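Long-range contact in bifunctional purine biosynthetic protein ADE5,7 (Cryptococcus neoformans var. grubii serotype A, PDB 7LVO), which catalyses two ATP-dependent steps of de novo purine biosynthesis, the GAR synthetase step residing in the N-terminal part that this chain represents: residues Lys374-Ser385 with Gly425-Pro436. Numbering follows the deposited sequence.
Sequences KQGYAVSVVLAS and GGRVLAVCASAP. With EDO (1,2-ethanediol), chain C.
Backbone pairing joins Y377, V379, V381 and L383 to A435, A433, V431 and L429, making 377-384 and 427-435 antiparallel neighbours in a sheet of the GAR synthetase C domain; their axes run at 156°. The bond from Y377 N to A435 O is 2.8 Å long and nearly straight, 169° at the hydrogen. At the other end the register slips by one: L383 O accepts from both V428 N (2.8 Å) and L429 N (3.3 Å), the signature of a classic beta bulge. Beyond it, S385 grips the incoming loop twice, S385 N bonding G426 O and S385 OG reaching G425 O at 2.7 Å. Chi1 of -62° sets OG beside its own backbone N, so hydroxyl and amide meet consecutive carbonyls.

Side-chain polar contacts sit mainly at the ends. K374, its chain bent at chi3, brings NZ to S434 OG at 3.1 Å. R427 slants its aliphatic part across V382, CB lying 3.8 Å from V382 CG1; its NH1 bonds G275 O, and NH2 makes a weak bond to ethanediol O2.

Packing divides by face. P436 O lies in plane at the edge of the Y377 ring, nearest CD1. L383 and L429 lie side by side, L383 CB 4.0 Å from L429 CD1, on the face carrying V379 and V431, where helix 438-449 covers V379, L383 and V431. On the other face S380 CB touches C432 SG at 3.5 Å beneath helix 340-344, and S380 OG bonds P339 O.

The chemistry thus implies a mostly buried strand pair whose alternate amides and carbonyls bond each other, while A378, S380 and V382 bond outward to A280, A278 and M276, with an apolar face receiving a helix and a more polar face that packs on helix 340-344.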
ATOM      1  N   LYS A 374     -17.600   6.213  -8.308  1.00 34.84           N
ATOM      2  CA  LYS A 374     -18.893   5.670  -8.693  1.00 38.85           C
ATOM      3  C   LYS A 374     -19.631   5.112  -7.479  1.00 39.60           C
ATOM      4  O   LYS A 374     -19.073   4.951  -6.390  1.00 42.38           O
ATOM      5  CB  LYS A 374     -18.724   4.577  -9.746  1.00 39.62           C
ATOM      6  CG  LYS A 374     -17.836   3.429  -9.310  1.00 41.17           C
ATOM      7  CD  LYS A 374     -17.568   2.448 -10.455  1.00 39.02           C
ATOM      8  CE  LYS A 374     -18.670   1.398 -10.569  1.00 45.57           C
ATOM      9  NZ  LYS A 374     -18.355   0.381 -11.611  1.00 40.18           N
ATOM     10  N   GLN A 375     -20.913   4.823  -7.676  1.00 42.04           N
ATOM     11  CA  GLN A 375     -21.724   4.226  -6.624  1.00 48.56           C
ATOM     12  C   GLN A 375     -21.520   2.713  -6.597  1.00 43.13           C
ATOM     13  O   GLN A 375     -21.142   2.092  -7.595  1.00 49.14           O
ATOM     14  CB  GLN A 375     -23.198   4.558  -6.829  1.00 43.86           C
ATOM     15  CG  GLN A 375     -23.486   6.051  -6.925  1.00 54.77           C
ATOM     16  CD  GLN A 375     -24.965   6.356  -7.058  1.00 74.37           C
ATOM     17  OE1 GLN A 375     -25.802   5.736  -6.399  1.00 71.09           O
ATOM     18  NE2 GLN A 375     -25.297   7.312  -7.919  1.00 69.83           N
ATOM     19  N   GLY A 376     -21.771   2.128  -5.436  1.00 38.81           N
ATOM     20  CA  GLY A 376     -21.580   0.711  -5.236  1.00 37.21           C
ATOM     21  C   GLY A 376     -20.317   0.389  -4.461  1.00 30.78           C
ATOM     22  O   GLY A 376     -19.727   1.230  -3.782  1.00 28.79           O
ATOM     23  N   TYR A 377     -19.890  -0.864  -4.587  1.00 31.65           N
ATOM     24  CA  TYR A 377     -18.770  -1.393  -3.825  1.00 29.29           C
ATOM     25  C   TYR A 377     -17.801  -2.100  -4.757  1.00 28.31           C
ATOM     26  O   TYR A 377     -18.127  -2.407  -5.902  1.00 29.93           O
ATOM     27  CB  TYR A 377     -19.251  -2.371  -2.732  1.00 30.57           C
ATOM     28  CG  TYR A 377     -20.221  -1.757  -1.745  1.00 31.22           C
ATOM     29  CD1 TYR A 377     -21.560  -1.599  -2.067  1.00 30.88           C
ATOM     30  CD2 TYR A 377     -19.793  -1.338  -0.493  1.00 28.31           C
ATOM     31  CE1 TYR A 377     -22.450  -1.037  -1.164  1.00 34.93           C
ATOM     32  CE2 TYR A 377     -20.666  -0.775   0.410  1.00 29.96           C
ATOM     33  CZ  TYR A 377     -21.994  -0.626   0.071  1.00 29.86           C
ATOM     34  OH  TYR A 377     -22.874  -0.064   0.969  1.00 49.17           O
ATOM     35  N   ALA A 378     -16.597  -2.349  -4.247  1.00 27.86           N
ATOM     36  CA  ALA A 378     -15.560  -3.059  -4.986  1.00 28.20           C
ATOM     37  C   ALA A 378     -14.861  -4.023  -4.038  1.00 21.21           C
ATOM     38  O   ALA A 378     -14.698  -3.739  -2.846  1.00 21.38           O
ATOM     39  CB  ALA A 378     -14.538  -2.085  -5.603  1.00 21.84           C
ATOM     40  N   VAL A 379     -14.438  -5.164  -4.583  1.00 22.78           N
ATOM     41  CA  VAL A 379     -13.823  -6.224  -3.800  1.00 21.99           C
ATOM     42  C   VAL A 379     -12.642  -6.793  -4.573  1.00 21.14           C
ATOM     43  O   VAL A 379     -12.664  -6.875  -5.801  1.00 22.48           O
ATOM     44  CB  VAL A 379     -14.827  -7.352  -3.470  1.00 28.94           C
ATOM     45  CG1 VAL A 379     -14.159  -8.427  -2.624  1.00 34.34           C
ATOM     46  CG2 VAL A 379     -16.060  -6.793  -2.774  1.00 32.74           C
ATOM     47  N   SER A 380     -11.605  -7.194  -3.837  1.00 22.18           N
ATOM     48  CA  SER A 380     -10.444  -7.866  -4.402  1.00 26.90           C
ATOM     49  C   SER A 380     -10.161  -9.107  -3.574  1.00 22.83           C
ATOM     50  O   SER A 380     -10.086  -9.026  -2.346  1.00 24.56           O
ATOM     51  CB  SER A 380      -9.214  -6.952  -4.425  1.00 23.73           C
ATOM     52  OG  SER A 380      -8.838  -6.545  -3.120  1.00 28.07           O
ATOM     53  N   VAL A 381      -9.998 -10.247  -4.241  1.00 24.19           N
ATOM     54  CA  VAL A 381      -9.759 -11.526  -3.575  1.00 18.68           C
ATOM     55  C   VAL A 381      -8.456 -12.101  -4.114  1.00 20.78           C
ATOM     56  O   VAL A 381      -8.319 -12.316  -5.324  1.00 17.87           O
ATOM     57  CB  VAL A 381     -10.917 -12.507  -3.788  1.00 24.73           C
ATOM     58  CG1 VAL A 381     -10.587 -13.849  -3.132  1.00 27.52           C
ATOM     59  CG2 VAL A 381     -12.214 -11.941  -3.222  1.00 24.91           C
ATOM     60  N   VAL A 382      -7.511 -12.362  -3.217  1.00 21.76           N
ATOM     61  CA  VAL A 382      -6.159 -12.755  -3.587  1.00 20.14           C
ATOM     62  C   VAL A 382      -6.079 -14.272  -3.702  1.00 27.52           C
ATOM     63  O   VAL A 382      -6.602 -15.009  -2.857  1.00 24.54           O
ATOM     64  CB  VAL A 382      -5.135 -12.223  -2.562  1.00 25.45           C
ATOM     65  CG1 VAL A 382      -3.755 -12.814  -2.832  1.00 27.01           C
ATOM     66  CG2 VAL A 382      -5.080 -10.700  -2.594  1.00 24.52           C
ATOM     67  N   LEU A 383      -5.420 -14.734  -4.759  1.00 25.28           N
ATOM     68  CA  LEU A 383      -5.023 -16.127  -4.909  1.00 28.33           C
ATOM     69  C   LEU A 383      -3.526 -16.228  -4.640  1.00 33.38           C
ATOM     70  O   LEU A 383      -2.728 -15.544  -5.292  1.00 26.03           O
ATOM     71  CB  LEU A 383      -5.359 -16.641  -6.303  1.00 28.95           C
ATOM     72  CG  LEU A 383      -6.642 -17.465  -6.428  1.00 35.64           C
ATOM     73  CD1 LEU A 383      -7.855 -16.683  -5.967  1.00 26.74           C
ATOM     74  CD2 LEU A 383      -6.828 -17.932  -7.868  1.00 34.64           C
ATOM     75  N   ALA A 384      -3.150 -17.063  -3.676  1.00 22.61           N
ATOM     76  CA  ALA A 384      -1.768 -17.178  -3.238  1.00 26.48           C
ATOM     77  C   ALA A 384      -1.225 -18.571  -3.548  1.00 25.94           C
ATOM     78  O   ALA A 384      -1.962 -19.486  -3.915  1.00 26.00           O
ATOM     79  CB  ALA A 384      -1.643 -16.877  -1.739  1.00 28.32           C
ATOM     80  N   SER A 385       0.084 -18.715  -3.378  1.00 20.36           N
ATOM     81  CA  SER A 385       0.775 -19.969  -3.633  1.00 30.53           C
ATOM     82  C   SER A 385       0.743 -20.869  -2.404  1.00 31.82           C
ATOM     83  O   SER A 385       0.687 -20.403  -1.266  1.00 28.38           O
ATOM     84  CB  SER A 385       2.229 -19.707  -4.040  1.00 24.94           C
ATOM     85  OG  SER A 385       2.307 -18.951  -5.240  1.00 29.83           O
ATOM     86  N   GLY A 425       5.428 -15.705  -7.141  1.00 37.92           N
ATOM     87  CA  GLY A 425       5.456 -15.068  -5.839  1.00 36.96           C
ATOM     88  C   GLY A 425       4.421 -15.696  -4.933  1.00 28.40           C
ATOM     89  O   GLY A 425       3.676 -16.595  -5.332  1.00 26.19           O
ATOM     90  N   GLY A 426       4.388 -15.204  -3.698  1.00 30.50           N
ATOM     91  CA  GLY A 426       3.434 -15.687  -2.719  1.00 31.90           C
ATOM     92  C   GLY A 426       2.002 -15.365  -3.095  1.00 32.37           C
ATOM     93  O   GLY A 426       1.182 -16.270  -3.295  1.00 31.41           O
ATOM     94  N   ARG A 427       1.688 -14.072  -3.182  1.00 27.85           N
ATOM     95  CA  ARG A 427       0.410 -13.630  -3.719  1.00 24.62           C
ATOM     96  C   ARG A 427       0.510 -13.597  -5.238  1.00 27.30           C
ATOM     97  O   ARG A 427       1.294 -12.821  -5.799  1.00 27.35           O
ATOM     98  CB  ARG A 427       0.040 -12.257  -3.156  1.00 28.97           C
ATOM     99  CG  ARG A 427      -0.113 -12.245  -1.640  1.00 27.78           C
ATOM    100  CD  ARG A 427      -0.677 -10.921  -1.127  1.00 30.90           C
ATOM    101  NE  ARG A 427       0.273  -9.827  -1.267  1.00 24.80           N
ATOM    102  CZ  ARG A 427       0.005  -8.556  -1.005  1.00 31.60           C
ATOM    103  NH1 ARG A 427      -1.184  -8.175  -0.570  1.00 29.51           N
ATOM    104  NH2 ARG A 427       0.955  -7.646  -1.167  1.00 29.50           N
ATOM    105  N   VAL A 428      -0.270 -14.444  -5.904  1.00 27.23           N
ATOM    106  CA  VAL A 428      -0.152 -14.614  -7.348  1.00 26.01           C
ATOM    107  C   VAL A 428      -0.968 -13.572  -8.101  1.00 29.30           C
ATOM    108  O   VAL A 428      -0.454 -12.890  -8.993  1.00 22.46           O
ATOM    109  CB  VAL A 428      -0.567 -16.046  -7.739  1.00 32.88           C
ATOM    110  CG1 VAL A 428      -0.368 -16.273  -9.226  1.00 31.62           C
ATOM    111  CG2 VAL A 428       0.229 -17.061  -6.936  1.00 32.56           C
ATOM    112  N   LEU A 429      -2.246 -13.430  -7.764  1.00 25.85           N
ATOM    113  CA  LEU A 429      -3.104 -12.485  -8.459  1.00 22.96           C
ATOM    114  C   LEU A 429      -4.296 -12.157  -7.564  1.00 27.28           C
ATOM    115  O   LEU A 429      -4.461 -12.715  -6.475  1.00 22.40           O
ATOM    116  CB  LEU A 429      -3.547 -13.038  -9.819  1.00 26.20           C
ATOM    117  CG  LEU A 429      -4.299 -14.376  -9.864  1.00 26.66           C
ATOM    118  CD1 LEU A 429      -5.742 -14.212  -9.401  1.00 26.75           C
ATOM    119  CD2 LEU A 429      -4.241 -14.960 -11.259  1.00 26.76           C
ATOM    120  N   ALA A 430      -5.129 -11.239  -8.035  1.00 31.57           N
ATOM    121  CA  ALA A 430      -6.333 -10.828  -7.327  1.00 23.69           C
ATOM    122  C   ALA A 430      -7.483 -10.770  -8.320  1.00 18.90           C
ATOM    123  O   ALA A 430      -7.356 -10.163  -9.387  1.00 24.46           O
ATOM    124  CB  ALA A 430      -6.137  -9.469  -6.649  1.00 19.86           C
ATOM    125  N   VAL A 431      -8.592 -11.413  -7.976  1.00 17.28           N
ATOM    126  CA  VAL A 431      -9.813 -11.381  -8.774  1.00 20.02           C
ATOM    127  C   VAL A 431     -10.717 -10.317  -8.168  1.00 19.78           C
ATOM    128  O   VAL A 431     -11.094 -10.413  -6.997  1.00 24.73           O
ATOM    129  CB  VAL A 431     -10.503 -12.751  -8.807  1.00 27.83           C
ATOM    130  CG1 VAL A 431     -11.700 -12.718  -9.752  1.00 33.82           C
ATOM    131  CG2 VAL A 431      -9.521 -13.829  -9.229  1.00 29.74           C
ATOM    132  N   CYS A 432     -11.051  -9.300  -8.952  1.00 24.30           N
ATOM    133  CA  CYS A 432     -11.693  -8.099  -8.437  1.00 22.23           C
ATOM    134  C   CYS A 432     -12.943  -7.783  -9.240  1.00 31.16           C
ATOM    135  O   CYS A 432     -13.066  -8.160 -10.408  1.00 25.68           O
ATOM    136  CB  CYS A 432     -10.728  -6.911  -8.489  1.00 20.99           C
ATOM    137  SG  CYS A 432      -9.052  -7.287  -7.895  1.00 22.34           S
ATOM    138  N   ALA A 433     -13.873  -7.076  -8.596  1.00 31.88           N
ATOM    139  CA  ALA A 433     -15.128  -6.713  -9.235  1.00 30.68           C
ATOM    140  C   ALA A 433     -15.797  -5.595  -8.446  1.00 31.39           C
ATOM    141  O   ALA A 433     -15.563  -5.424  -7.244  1.00 25.59           O
ATOM    142  CB  ALA A 433     -16.066  -7.921  -9.351  1.00 35.32           C
ATOM    143  N   SER A 434     -16.640  -4.835  -9.142  1.00 29.09           N
ATOM    144  CA  SER A 434     -17.486  -3.825  -8.529  1.00 39.58           C
ATOM    145  C   SER A 434     -18.937  -4.100  -8.900  1.00 26.49           C
ATOM    146  O   SER A 434     -19.231  -4.763  -9.899  1.00 35.34           O
ATOM    147  CB  SER A 434     -17.090  -2.412  -8.968  1.00 36.20           C
ATOM    148  OG  SER A 434     -17.299  -2.229 -10.356  1.00 33.13           O
ATOM    149  N   ALA A 435     -19.851  -3.591  -8.083  1.00 32.50           N
ATOM    150  CA  ALA A 435     -21.275  -3.827  -8.281  1.00 33.28           C
ATOM    151  C   ALA A 435     -22.051  -2.890  -7.364  1.00 28.84           C
ATOM    152  O   ALA A 435     -21.481  -2.334  -6.419  1.00 32.04           O
ATOM    153  CB  ALA A 435     -21.646  -5.292  -7.994  1.00 30.64           C
ATOM    154  N   PRO A 436     -23.348  -2.709  -7.620  1.00 34.34           N
ATOM    155  CA  PRO A 436     -24.126  -1.775  -6.786  1.00 27.37           C
ATOM    156  C   PRO A 436     -24.203  -2.183  -5.328  1.00 31.84           C
ATOM    157  O   PRO A 436     -24.308  -1.313  -4.456  1.00 37.42           O
ATOM    158  CB  PRO A 436     -25.518  -1.786  -7.444  1.00 36.93           C
ATOM    159  CG  PRO A 436     -25.293  -2.301  -8.839  1.00 35.93           C
ATOM    160  CD  PRO A 436     -24.141  -3.268  -8.730  1.00 34.52           C
TER
HETATM  161  C1  EDO C 502       3.483 -11.618  -1.721  1.00 46.89           C
HETATM  162  O1  EDO C 502       4.755 -11.956  -2.288  1.00 46.89           O
HETATM  163  C2  EDO C 502       3.643 -10.498  -0.697  1.00 46.89           C
HETATM  164  O2  EDO C 502       3.985  -9.277  -1.366  1.00 46.89           O